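PDB 7JGU: fibronectin type-III domain-containing protein from Caldanaerobacter subterraneus subsp. tengcongensis, which is of unknown function but contributes here one fibronectin type III domain, a heat-stable beta sandwich probably serving as a structural module of a longer bacterial protein. Local coordinates for residues Thr2-Ser14 and Leu23-Tyr35. Sequence-based numbering, arbitrary orientation.
Sequences TVPDEPVGFWVES and LLTWSETKGAKYY. Unlike the reference sequence in segment 23-35: L23 (reference Arg), T25 (reference Arg).
T29 packs against residues 5-7 with both branches: CG2 presses on D5 O at 3.0 Å, while OG1 lies 3.6 Å from P7 CA and donates to S27 O from above that carbonyl's plane. Replacing T29 by alanine would remove both branches and is likely to leave a gap beside D5 and P7 and S27 O without its hydroxyl donor. V8 O receives S27 N at 3.0 Å; S27 OG, modelled in two conformers, also reaches V8 O from above the carbonyl plane in the one considered, 2.9 Å. F10, with CG anti to the backbone N (chi1 -179°), sets its ring edge against the next strand of the hairpin, CD1 3.4 Å from T25 O and CE1 4.0 Å from L24 CG. Beyond it, strands 11-14 and 23-25 pair antiparallel, W11-T25 and E13-L23 being hydrogen-bonded pairs. L23 and T25, arginines in the reference sequence, are apparently engineered; T25 OG1 turns to L54 O. A type II turn, T29-A32, closed by A32 N to T29 O, presents K30 O to D5 N (3.0 Å). One water joins D5 OD2 to K30 N; another, bonded to D5 OD1 but weakly to K30 NZ, spans charges 4.9 Å apart, probably screening their attraction. Backbone bonds and apolar packing thus carry much of the contact, with side-chain and water bonds added at the loop end.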
loop_
_atom_site.group_PDB
_atom_site.type_symbol
_atom_site.label_atom_id
_atom_site.label_comp_id
_atom_site.label_asym_id
_atom_site.label_seq_id
_atom_site.Cartn_x
_atom_site.Cartn_y
_atom_site.Cartn_z
ATOM N N THR A 2 3.650 16.336 -15.602
ATOM C CA THR A 2 4.414 16.197 -14.371
ATOM C C THR A 2 4.240 14.795 -13.803
ATOM O O THR A 2 3.377 14.045 -14.250
ATOM C CB THR A 2 3.944 17.202 -13.311
ATOM O OG1 THR A 2 2.597 16.897 -12.927
ATOM C CG2 THR A 2 4.008 18.618 -13.851
ATOM N N VAL A 3 5.051 14.441 -12.813
ATOM C CA VAL A 3 4.854 13.180 -12.100
ATOM C C VAL A 3 3.522 13.249 -11.364
ATOM O O VAL A 3 2.960 14.341 -11.183
ATOM C CB VAL A 3 6.021 12.861 -11.151
ATOM C CG1 VAL A 3 7.335 12.934 -11.897
ATOM C CG2 VAL A 3 6.022 13.793 -9.945
ATOM N N PRO A 4 2.978 12.129 -10.918
ATOM C CA PRO A 4 1.689 12.180 -10.235
ATOM C C PRO A 4 1.803 12.855 -8.889
ATOM O O PRO A 4 2.878 12.958 -8.285
ATOM C CB PRO A 4 1.311 10.708 -10.052
ATOM C CG PRO A 4 2.220 9.949 -10.983
ATOM C CD PRO A 4 3.468 10.748 -11.053
ATOM N N ASP A 5 0.646 13.283 -8.408
ATOM C CA ASP A 5 0.526 13.698 -7.028
ATOM C C ASP A 5 0.835 12.518 -6.107
ATOM O O ASP A 5 0.752 11.352 -6.487
ATOM C CB ASP A 5 -0.908 14.140 -6.747
ATOM C CG ASP A 5 -1.246 15.526 -7.294
ATOM O OD1 ASP A 5 -0.376 16.210 -7.859
ATOM O OD2 ASP A 5 -2.415 15.940 -7.152
ATOM N N GLU A 6 1.183 12.827 -4.883
ATOM C CA GLU A 6 1.269 11.787 -3.857
ATOM C C GLU A 6 -0.132 11.298 -3.506
ATOM O O GLU A 6 -1.043 12.116 -3.342
ATOM C CB GLU A 6 1.941 12.434 -2.651
ATOM C CG GLU A 6 2.304 11.531 -1.541
ATOM C CD GLU A 6 2.932 12.284 -0.369
ATOM O OE1 GLU A 6 3.901 13.043 -0.592
ATOM O OE2 GLU A 6 2.459 12.123 0.772
ATOM N N PRO A 7 -0.365 9.979 -3.402
ATOM C CA PRO A 7 -1.674 9.509 -2.943
ATOM C C PRO A 7 -1.953 9.988 -1.537
ATOM O O PRO A 7 -1.045 10.154 -0.726
ATOM C CB PRO A 7 -1.552 7.980 -2.997
ATOM C CG PRO A 7 -0.466 7.724 -3.972
ATOM C CD PRO A 7 0.518 8.845 -3.757
ATOM N N VAL A 8 -3.239 10.160 -1.270
ATOM C CA VAL A 8 -3.735 10.495 0.055
ATOM C C VAL A 8 -4.789 9.466 0.425
ATOM O O VAL A 8 -5.180 8.626 -0.386
ATOM C CB VAL A 8 -4.263 11.941 0.152
ATOM C CG1 VAL A 8 -3.121 12.927 -0.106
ATOM C CG2 VAL A 8 -5.397 12.181 -0.825
ATOM N N GLY A 9 -5.242 9.531 1.669
ATOM C CA GLY A 9 -6.211 8.560 2.130
ATOM C C GLY A 9 -5.715 7.132 2.076
ATOM O O GLY A 9 -6.507 6.222 1.814
ATOM N N PHE A 10 -4.425 6.911 2.304
ATOM C CA PHE A 10 -3.846 5.566 2.252
ATOM C C PHE A 10 -4.138 4.897 3.584
ATOM O O PHE A 10 -3.635 5.331 4.626
ATOM C CB PHE A 10 -2.346 5.649 2.010
ATOM C CG PHE A 10 -1.644 4.322 1.915
ATOM C CD1 PHE A 10 -2.295 3.200 1.464
ATOM C CD2 PHE A 10 -0.314 4.226 2.256
ATOM C CE1 PHE A 10 -1.605 1.986 1.378
ATOM C CE2 PHE A 10 0.355 3.040 2.174
ATOM C CZ PHE A 10 -0.285 1.937 1.712
ATOM N N TRP A 11 -4.976 3.877 3.554
ATOM C CA TRP A 11 -5.439 3.180 4.739
ATOM C C TRP A 11 -5.189 1.693 4.589
ATOM O O TRP A 11 -5.317 1.131 3.504
ATOM C CB TRP A 11 -6.935 3.408 4.919
ATOM C CG TRP A 11 -7.294 4.865 5.034
ATOM C CD1 TRP A 11 -6.552 5.853 5.623
ATOM C CD2 TRP A 11 -8.468 5.504 4.528
ATOM N NE1 TRP A 11 -7.192 7.053 5.520
ATOM C CE2 TRP A 11 -8.371 6.876 4.839
ATOM C CE3 TRP A 11 -9.587 5.052 3.821
ATOM C CZ2 TRP A 11 -9.359 7.793 4.493
ATOM C CZ3 TRP A 11 -10.564 5.965 3.469
ATOM C CH2 TRP A 11 -10.448 7.322 3.807
ATOM N N VAL A 12 -4.872 1.059 5.708
ATOM C CA VAL A 12 -4.647 -0.371 5.774
ATOM C C VAL A 12 -5.747 -0.908 6.671
ATOM O O VAL A 12 -5.834 -0.521 7.840
ATOM C CB VAL A 12 -3.256 -0.681 6.335
ATOM C CG1 VAL A 12 -3.033 -2.180 6.455
ATOM C CG2 VAL A 12 -2.174 -0.058 5.472
ATOM N N GLU A 13 -6.600 -1.761 6.120
ATOM C CA GLU A 13 -7.848 -2.148 6.750
ATOM C C GLU A 13 -7.877 -3.647 6.989
ATOM O O GLU A 13 -7.348 -4.439 6.205
ATOM C CB GLU A 13 -9.048 -1.739 5.880
ATOM C CG GLU A 13 -9.241 -0.228 5.766
ATOM C CD GLU A 13 -10.146 0.158 4.615
ATOM O OE1 GLU A 13 -10.826 -0.740 4.075
ATOM O OE2 GLU A 13 -10.173 1.353 4.245
ATOM N N SER A 14 -8.501 -4.018 8.096
ATOM C CA SER A 14 -8.694 -5.413 8.423
ATOM C C SER A 14 -9.803 -5.992 7.558
ATOM O O SER A 14 -10.668 -5.270 7.043
ATOM C CB SER A 14 -9.084 -5.552 9.894
ATOM O OG SER A 14 -10.377 -5.018 10.116
ATOM N N LEU A 23 -6.246 -5.272 3.663
ATOM C CA LEU A 23 -6.748 -4.569 2.490
ATOM C C LEU A 23 -6.203 -3.158 2.501
ATOM O O LEU A 23 -6.478 -2.382 3.415
ATOM C CB LEU A 23 -8.267 -4.561 2.491
ATOM C CG LEU A 23 -8.899 -3.758 1.354
ATOM C CD1 LEU A 23 -8.469 -4.264 -0.006
ATOM C CD2 LEU A 23 -10.408 -3.830 1.451
ATOM N N LEU A 24 -5.386 -2.856 1.530
ATOM C CA LEU A 24 -4.870 -1.505 1.356
ATOM C C LEU A 24 -5.769 -0.743 0.396
ATOM O O LEU A 24 -6.186 -1.278 -0.624
ATOM C CB LEU A 24 -3.471 -1.575 0.743
ATOM C CG LEU A 24 -2.330 -1.906 1.695
ATOM C CD1 LEU A 24 -2.589 -3.161 2.511
ATOM C CD2 LEU A 24 -1.027 -2.017 0.933
ATOM N N THR A 25 -6.036 0.516 0.711
ATOM C CA THR A 25 -6.805 1.349 -0.194
ATOM C C THR A 25 -6.264 2.766 -0.149
ATOM O O THR A 25 -5.625 3.183 0.821
ATOM C CB THR A 25 -8.298 1.343 0.127
ATOM O OG1 THR A 25 -9.006 1.897 -0.985
ATOM C CG2 THR A 25 -8.583 2.180 1.342
ATOM N N TRP A 26 -6.520 3.505 -1.217
ATOM C CA TRP A 26 -6.013 4.863 -1.333
ATOM C C TRP A 26 -6.893 5.626 -2.314
ATOM O O TRP A 26 -7.702 5.055 -3.043
ATOM C CB TRP A 26 -4.533 4.889 -1.773
ATOM C CG TRP A 26 -4.299 4.113 -3.020
ATOM C CD1 TRP A 26 -4.383 4.569 -4.301
ATOM C CD2 TRP A 26 -3.970 2.719 -3.121
ATOM N NE1 TRP A 26 -4.143 3.564 -5.174
ATOM C CE2 TRP A 26 -3.865 2.417 -4.488
ATOM C CE3 TRP A 26 -3.761 1.706 -2.187
ATOM C CZ2 TRP A 26 -3.575 1.154 -4.953
ATOM C CZ3 TRP A 26 -3.454 0.456 -2.650
ATOM C CH2 TRP A 26 -3.382 0.182 -4.016
ATOM N N SER A 27 -6.686 6.933 -2.351
ATOM C CA SER A 27 -7.517 7.767 -3.204
ATOM C C SER A 27 -7.025 7.749 -4.649
ATOM O O SER A 27 -5.858 7.513 -4.936
ATOM C CB SER A 27 -7.499 9.202 -2.699
ATOM O OG SER A 27 -6.206 9.754 -2.867
ATOM N N GLU A 28 -7.943 8.046 -5.562
ATOM C CA GLU A 28 -7.563 8.301 -6.939
ATOM C C GLU A 28 -6.604 9.482 -6.939
ATOM O O GLU A 28 -6.793 10.444 -6.205
ATOM C CB GLU A 28 -8.809 8.630 -7.746
ATOM C CG GLU A 28 -8.560 8.659 -9.230
ATOM C CD GLU A 28 -9.835 8.733 -10.050
ATOM O OE1 GLU A 28 -9.720 8.810 -11.281
ATOM O OE2 GLU A 28 -10.943 8.709 -9.466
ATOM N N THR A 29 -5.569 9.405 -7.761
ATOM C CA THR A 29 -4.438 10.313 -7.701
ATOM C C THR A 29 -4.200 10.956 -9.061
ATOM O O THR A 29 -4.055 10.258 -10.063
ATOM C CB THR A 29 -3.210 9.533 -7.241
ATOM O OG1 THR A 29 -3.466 8.932 -5.961
ATOM C CG2 THR A 29 -2.004 10.406 -7.136
ATOM N N LYS A 30 -4.130 12.284 -9.085
ATOM C CA LYS A 30 -3.898 13.000 -10.330
ATOM C C LYS A 30 -2.614 12.525 -10.981
ATOM O O LYS A 30 -1.558 12.468 -10.341
ATOM C CB LYS A 30 -3.809 14.495 -10.042
ATOM C CG LYS A 30 -3.601 15.337 -11.269
ATOM C CD LYS A 30 -2.119 15.644 -11.460
ATOM C CE LYS A 30 -1.909 16.804 -12.412
ATOM N NZ LYS A 30 -0.460 17.016 -12.658
ATOM N N GLY A 31 -2.703 12.206 -12.276
ATOM C CA GLY A 31 -1.548 11.847 -13.059
ATOM C C GLY A 31 -1.121 10.403 -12.941
ATOM O O GLY A 31 -0.232 9.974 -13.683
ATOM N N ALA A 32 -1.698 9.630 -12.028
ATOM C CA ALA A 32 -1.229 8.274 -11.809
ATOM C C ALA A 32 -1.683 7.359 -12.927
ATOM O O ALA A 32 -2.868 7.330 -13.277
ATOM C CB ALA A 32 -1.758 7.733 -10.481
ATOM N N LYS A 33 -0.737 6.609 -13.485
ATOM C CA LYS A 33 -1.040 5.500 -14.373
ATOM C C LYS A 33 -1.058 4.168 -13.636
ATOM O O LYS A 33 -1.757 3.247 -14.051
ATOM C CB LYS A 33 -0.014 5.428 -15.509
ATOM C CG LYS A 33 -0.034 6.629 -16.422
ATOM C CD LYS A 33 -1.336 6.709 -17.190
ATOM C CE LYS A 33 -1.349 7.895 -18.137
ATOM N NZ LYS A 33 -0.660 7.566 -19.400
ATOM N N TYR A 34 -0.292 4.049 -12.557
ATOM C CA TYR A 34 -0.372 2.881 -11.691
ATOM C C TYR A 34 0.205 3.265 -10.345
ATOM O O TYR A 34 0.702 4.374 -10.151
ATOM C CB TYR A 34 0.303 1.655 -12.301
ATOM C CG TYR A 34 1.798 1.686 -12.433
ATOM C CD1 TYR A 34 2.404 2.206 -13.565
ATOM C CD2 TYR A 34 2.608 1.125 -11.467
ATOM C CE1 TYR A 34 3.773 2.184 -13.709
ATOM C CE2 TYR A 34 3.975 1.101 -11.607
ATOM C CZ TYR A 34 4.550 1.631 -12.720
ATOM O OH TYR A 34 5.926 1.583 -12.844
ATOM N N TYR A 35 0.117 2.320 -9.412
ATOM C CA TYR A 35 0.586 2.468 -8.051
ATOM C C TYR A 35 1.464 1.274 -7.718
ATOM O O TYR A 35 1.238 0.175 -8.227
ATOM C CB TYR A 35 -0.593 2.520 -7.076
ATOM C CG TYR A 35 -1.603 3.577 -7.407
ATOM C CD1 TYR A 35 -2.649 3.315 -8.277
ATOM C CD2 TYR A 35 -1.499 4.847 -6.885
ATOM C CE1 TYR A 35 -3.583 4.301 -8.606
ATOM C CE2 TYR A 35 -2.426 5.832 -7.204
ATOM C CZ TYR A 35 -3.459 5.557 -8.064
ATOM O OH TYR A 35 -4.382 6.537 -8.388
HETATM O O HOH W 1 0.591 14.332 -13.366
HETATM O O HOH W 2 1.398 16.219 -9.876
HETATM O O HOH W 3 -4.258 13.860 -6.709
#